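Local coordinates for aminotransferase (Neisseria meningitidis Z2491, PDB 3JTX), which probably transfers amino groups between amino acids and 2-oxo acids, using a pyridoxal phosphate cofactor bound covalently to a lysine, at residues R101-P114 / Y130-G142. Residues are numbered along the deposited sequence; the frame is centred on the assembly and turned at random.
Sequences REALFSFVQTVLNP and YQIYEGATLLGGG. With MES (2-(N-morpholino)-ethanesulfonic acid), chain C.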
# COMPACT_ATOMS: atom_id res chain seq x y z
N ARG A 101 -5.67 5.98 -4.12
CA ARG A 101 -5.89 4.69 -4.81
C ARG A 101 -5.92 3.50 -3.83
O ARG A 101 -6.91 2.77 -3.77
CB ARG A 101 -4.82 4.44 -5.88
CG ARG A 101 -4.98 3.08 -6.58
CD ARG A 101 -4.09 2.96 -7.82
NE ARG A 101 -4.55 3.92 -8.81
CZ ARG A 101 -4.95 3.62 -10.04
NH1 ARG A 101 -4.89 2.38 -10.53
NH2 ARG A 101 -5.39 4.61 -10.81
N GLU A 102 -4.83 3.31 -3.07
CA GLU A 102 -4.77 2.18 -2.14
C GLU A 102 -5.90 2.25 -1.11
O GLU A 102 -6.43 1.22 -0.70
CB GLU A 102 -3.39 2.06 -1.46
CG GLU A 102 -3.02 3.19 -0.51
CD GLU A 102 -3.44 2.98 0.96
OE1 GLU A 102 -4.16 2.01 1.28
OE2 GLU A 102 -3.03 3.81 1.81
N ALA A 103 -6.25 3.47 -0.71
CA ALA A 103 -7.26 3.73 0.30
C ALA A 103 -8.65 3.33 -0.19
O ALA A 103 -9.37 2.63 0.49
CB ALA A 103 -7.25 5.23 0.67
N LEU A 104 -9.00 3.75 -1.40
CA LEU A 104 -10.30 3.43 -1.98
C LEU A 104 -10.40 1.92 -2.20
O LEU A 104 -11.42 1.30 -1.89
CB LEU A 104 -10.48 4.15 -3.32
CG LEU A 104 -10.70 5.66 -3.30
CD1 LEU A 104 -10.30 6.30 -4.64
CD2 LEU A 104 -12.16 6.01 -2.93
N PHE A 105 -9.33 1.33 -2.75
CA PHE A 105 -9.31 -0.11 -3.02
C PHE A 105 -9.48 -0.93 -1.75
O PHE A 105 -10.36 -1.80 -1.66
CB PHE A 105 -8.02 -0.52 -3.74
CG PHE A 105 -7.99 -2.00 -4.08
CD1 PHE A 105 -8.52 -2.46 -5.27
CD2 PHE A 105 -7.45 -2.92 -3.19
CE1 PHE A 105 -8.52 -3.83 -5.59
CE2 PHE A 105 -7.44 -4.30 -3.50
CZ PHE A 105 -7.99 -4.75 -4.70
N SER A 106 -8.64 -0.66 -0.75
CA SER A 106 -8.69 -1.43 0.48
C SER A 106 -10.00 -1.21 1.25
O SER A 106 -10.56 -2.17 1.79
CB SER A 106 -7.48 -1.14 1.38
OG SER A 106 -7.38 0.23 1.68
N PHE A 107 -10.52 0.01 1.28
CA PHE A 107 -11.77 0.23 1.97
C PHE A 107 -12.90 -0.61 1.36
O PHE A 107 -13.65 -1.27 2.08
CB PHE A 107 -12.18 1.71 2.04
CG PHE A 107 -13.35 1.93 2.94
CD1 PHE A 107 -13.22 1.77 4.32
CD2 PHE A 107 -14.61 2.18 2.42
CE1 PHE A 107 -14.31 1.89 5.16
CE2 PHE A 107 -15.72 2.31 3.27
CZ PHE A 107 -15.57 2.16 4.62
N VAL A 108 -12.97 -0.63 0.04
CA VAL A 108 -13.96 -1.46 -0.66
C VAL A 108 -13.81 -2.94 -0.29
O VAL A 108 -14.82 -3.62 0.00
CB VAL A 108 -13.86 -1.24 -2.18
CG1 VAL A 108 -14.69 -2.29 -2.96
CG2 VAL A 108 -14.32 0.17 -2.51
N GLN A 109 -12.58 -3.45 -0.25
CA GLN A 109 -12.39 -4.87 0.11
C GLN A 109 -13.02 -5.18 1.48
O GLN A 109 -13.67 -6.22 1.63
CB GLN A 109 -10.92 -5.30 0.11
CG GLN A 109 -10.15 -5.05 -1.17
CD GLN A 109 -10.92 -5.39 -2.43
OE1 GLN A 109 -11.19 -6.57 -2.72
NE2 GLN A 109 -11.29 -4.36 -3.21
N THR A 110 -12.85 -4.28 2.45
CA THR A 110 -13.41 -4.48 3.79
C THR A 110 -14.95 -4.41 3.83
O THR A 110 -15.59 -5.02 4.69
CB THR A 110 -12.89 -3.44 4.81
OG1 THR A 110 -13.54 -2.18 4.59
CG2 THR A 110 -11.37 -3.26 4.70
N VAL A 111 -15.55 -3.67 2.91
CA VAL A 111 -17.00 -3.54 2.87
C VAL A 111 -17.67 -4.76 2.21
O VAL A 111 -18.79 -5.12 2.58
CB VAL A 111 -17.39 -2.22 2.17
CG1 VAL A 111 -18.88 -2.17 1.90
CG2 VAL A 111 -16.92 -1.03 3.05
N LEU A 112 -16.99 -5.39 1.26
CA LEU A 112 -17.52 -6.53 0.54
C LEU A 112 -17.11 -7.84 1.24
O LEU A 112 -15.94 -8.04 1.56
CB LEU A 112 -17.06 -6.47 -0.93
CG LEU A 112 -17.48 -5.21 -1.70
CD1 LEU A 112 -16.91 -5.19 -3.10
CD2 LEU A 112 -19.02 -5.07 -1.76
N ASN A 113 -18.09 -8.69 1.55
CA ASN A 113 -17.85 -9.94 2.31
C ASN A 113 -18.85 -11.01 1.87
O ASN A 113 -19.57 -11.58 2.71
CB ASN A 113 -17.99 -9.69 3.82
N PRO A 114 -18.88 -11.31 0.55
CA PRO A 114 -20.04 -11.95 -0.11
C PRO A 114 -20.59 -13.22 0.57
O PRO A 114 -19.87 -14.22 0.69
CB PRO A 114 -19.53 -12.24 -1.53
CG PRO A 114 -18.37 -11.31 -1.74
CD PRO A 114 -17.74 -11.15 -0.38
N TYR A 130 -14.45 6.31 -12.66
CA TYR A 130 -13.00 6.20 -12.47
C TYR A 130 -12.68 4.74 -12.27
O TYR A 130 -13.30 4.05 -11.46
CB TYR A 130 -12.56 7.03 -11.25
CG TYR A 130 -11.08 7.02 -10.92
CD1 TYR A 130 -10.12 7.45 -11.84
CD2 TYR A 130 -10.64 6.63 -9.66
CE1 TYR A 130 -8.75 7.49 -11.49
CE2 TYR A 130 -9.27 6.66 -9.31
CZ TYR A 130 -8.34 7.07 -10.23
OH TYR A 130 -6.99 7.08 -9.86
N GLN A 131 -11.70 4.28 -13.05
CA GLN A 131 -11.22 2.88 -13.11
C GLN A 131 -11.25 2.10 -11.80
O GLN A 131 -11.77 0.97 -11.75
CB GLN A 131 -9.76 2.88 -13.68
CG GLN A 131 -8.71 3.77 -12.83
CD GLN A 131 -7.78 4.68 -13.67
OE1 GLN A 131 -6.57 4.82 -13.39
NE2 GLN A 131 -8.33 5.29 -14.70
N ILE A 132 -10.71 2.69 -10.73
CA ILE A 132 -10.57 2.02 -9.43
C ILE A 132 -11.92 1.59 -8.88
O ILE A 132 -12.03 0.54 -8.28
CB ILE A 132 -9.84 2.93 -8.38
CG1 ILE A 132 -8.36 3.07 -8.72
CG2 ILE A 132 -9.99 2.35 -6.97
CD1 ILE A 132 -7.62 1.77 -8.81
N TYR A 133 -12.98 2.39 -9.12
CA TYR A 133 -14.30 2.04 -8.58
C TYR A 133 -14.74 0.66 -9.10
O TYR A 133 -15.25 -0.17 -8.34
CB TYR A 133 -15.39 3.09 -8.90
CG TYR A 133 -15.04 4.53 -8.60
CD1 TYR A 133 -14.03 4.87 -7.68
CD2 TYR A 133 -15.71 5.57 -9.24
CE1 TYR A 133 -13.70 6.20 -7.44
CE2 TYR A 133 -15.40 6.90 -8.97
CZ TYR A 133 -14.39 7.20 -8.09
OH TYR A 133 -14.06 8.51 -7.89
N GLU A 134 -14.54 0.43 -10.39
CA GLU A 134 -14.91 -0.84 -11.01
C GLU A 134 -14.00 -1.97 -10.55
O GLU A 134 -14.46 -3.03 -10.14
CB GLU A 134 -14.83 -0.71 -12.53
CG GLU A 134 -15.14 -2.01 -13.25
CD GLU A 134 -14.80 -1.97 -14.73
OE1 GLU A 134 -13.72 -1.45 -15.12
OE2 GLU A 134 -15.61 -2.49 -15.50
N GLY A 135 -12.69 -1.77 -10.64
CA GLY A 135 -11.74 -2.81 -10.25
C GLY A 135 -11.88 -3.24 -8.81
O GLY A 135 -11.86 -4.43 -8.51
N ALA A 136 -12.01 -2.27 -7.91
CA ALA A 136 -12.08 -2.55 -6.48
C ALA A 136 -13.31 -3.39 -6.16
O ALA A 136 -13.24 -4.36 -5.41
CB ALA A 136 -12.10 -1.22 -5.67
N THR A 137 -14.44 -3.01 -6.75
CA THR A 137 -15.69 -3.71 -6.56
C THR A 137 -15.60 -5.14 -7.06
O THR A 137 -15.89 -6.07 -6.31
CB THR A 137 -16.85 -2.95 -7.25
OG1 THR A 137 -16.95 -1.64 -6.68
CG2 THR A 137 -18.18 -3.73 -7.11
N LEU A 138 -15.16 -5.32 -8.31
CA LEU A 138 -15.12 -6.66 -8.93
C LEU A 138 -14.09 -7.56 -8.24
O LEU A 138 -14.39 -8.72 -7.92
CB LEU A 138 -14.88 -6.56 -10.44
CG LEU A 138 -16.04 -5.93 -11.24
CD1 LEU A 138 -15.74 -5.84 -12.74
CD2 LEU A 138 -17.38 -6.65 -11.01
N LEU A 139 -12.90 -7.04 -7.97
CA LEU A 139 -11.90 -7.83 -7.25
C LEU A 139 -12.35 -8.16 -5.82
O LEU A 139 -11.95 -9.18 -5.29
CB LEU A 139 -10.52 -7.17 -7.26
CG LEU A 139 -9.86 -7.17 -8.64
CD1 LEU A 139 -8.75 -6.13 -8.69
CD2 LEU A 139 -9.34 -8.58 -8.99
N GLY A 140 -13.19 -7.32 -5.22
CA GLY A 140 -13.78 -7.63 -3.92
C GLY A 140 -14.98 -8.58 -3.91
O GLY A 140 -15.54 -8.84 -2.85
N GLY A 141 -15.37 -9.09 -5.07
CA GLY A 141 -16.51 -10.00 -5.17
C GLY A 141 -17.87 -9.32 -5.19
O GLY A 141 -18.89 -9.97 -5.02
N GLY A 142 -17.88 -8.01 -5.41
CA GLY A 142 -19.13 -7.25 -5.48
C GLY A 142 -19.59 -7.10 -6.91
O GLY A 142 -18.86 -7.39 -7.86
O1 MES C . -3.80 7.60 -10.82
C2 MES C . -2.82 6.77 -11.48
C3 MES C . -3.21 6.23 -12.87
N4 MES C . -3.91 7.24 -13.68
C5 MES C . -4.34 8.49 -13.06
C6 MES C . -4.83 8.14 -11.66
C7 MES C . -4.19 6.89 -15.10
C8 MES C . -4.52 8.06 -16.05
S MES C . -5.86 7.74 -17.05
O1S MES C . -7.09 7.51 -16.24
O2S MES C . -6.04 8.95 -17.89
O3S MES C . -5.55 6.53 -17.86
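Arg101 NH2 donates to Gln131 OE1 at 2.8 Å, the oxygen lying in the guanidinium plane, and also to Tyr130 OH at 3.1 Å, a more bent bond with the hydroxyl tilted from that plane; the tyrosine ring stands nearly perpendicular to the guanidinium. These bonds join helices 101-111 and 131-139 near their N-terminal ends; the axes come within 8.8 Å and cross at -32°. In one of the two Ile132 conformers CD1 lies over a guanidinium face, toward its rim, a contact that is therefore less certain. Arg101 NH1 reaches Thr272 O of the second subunit.

Further along, Gln109 folds back, bent at chi2 (-43°), which brings NE2 over the centre of the Phe105 ring, 3.6 Å above its plane. This nitrogen spans both helices, donating to Phe105 O in its own helix and, at 2.9 Å, to Ala136 O. Gly140 N reaches that same carbonyl from the opposite face of its plane. Gln109 OE1 sits 3.0 Å from Gly140 CA, leaving little room on this side of the glycine.

Apolar packing fills the middle. Ala136 CB nestles between Phe105 CD1 and Val108 CG1, while Leu139 CD1 meets the Phe105 ring at its edge, 3.9 Å from CE1. Where the helices end, Leu112 CD1 packs against Thr137 O and Pro114 CG against Gly141 O, beside the Schellman turn at Gly141.

Val108, Leu112 and Thr137 also touch Ile123 of strand 122-127, placing both helices against the large mixed sheet. Arg101 N binds the cofactor phosphate of modified Lys245, Tyr133 OH bonds Asp207, and a bound MES molecule, probably from the crystallisation liquor, accepts a bond from Gln131 NE2. The pair thus flanks the cofactor site in the large domain of a fold-type I, PLP-dependent aminotransferase.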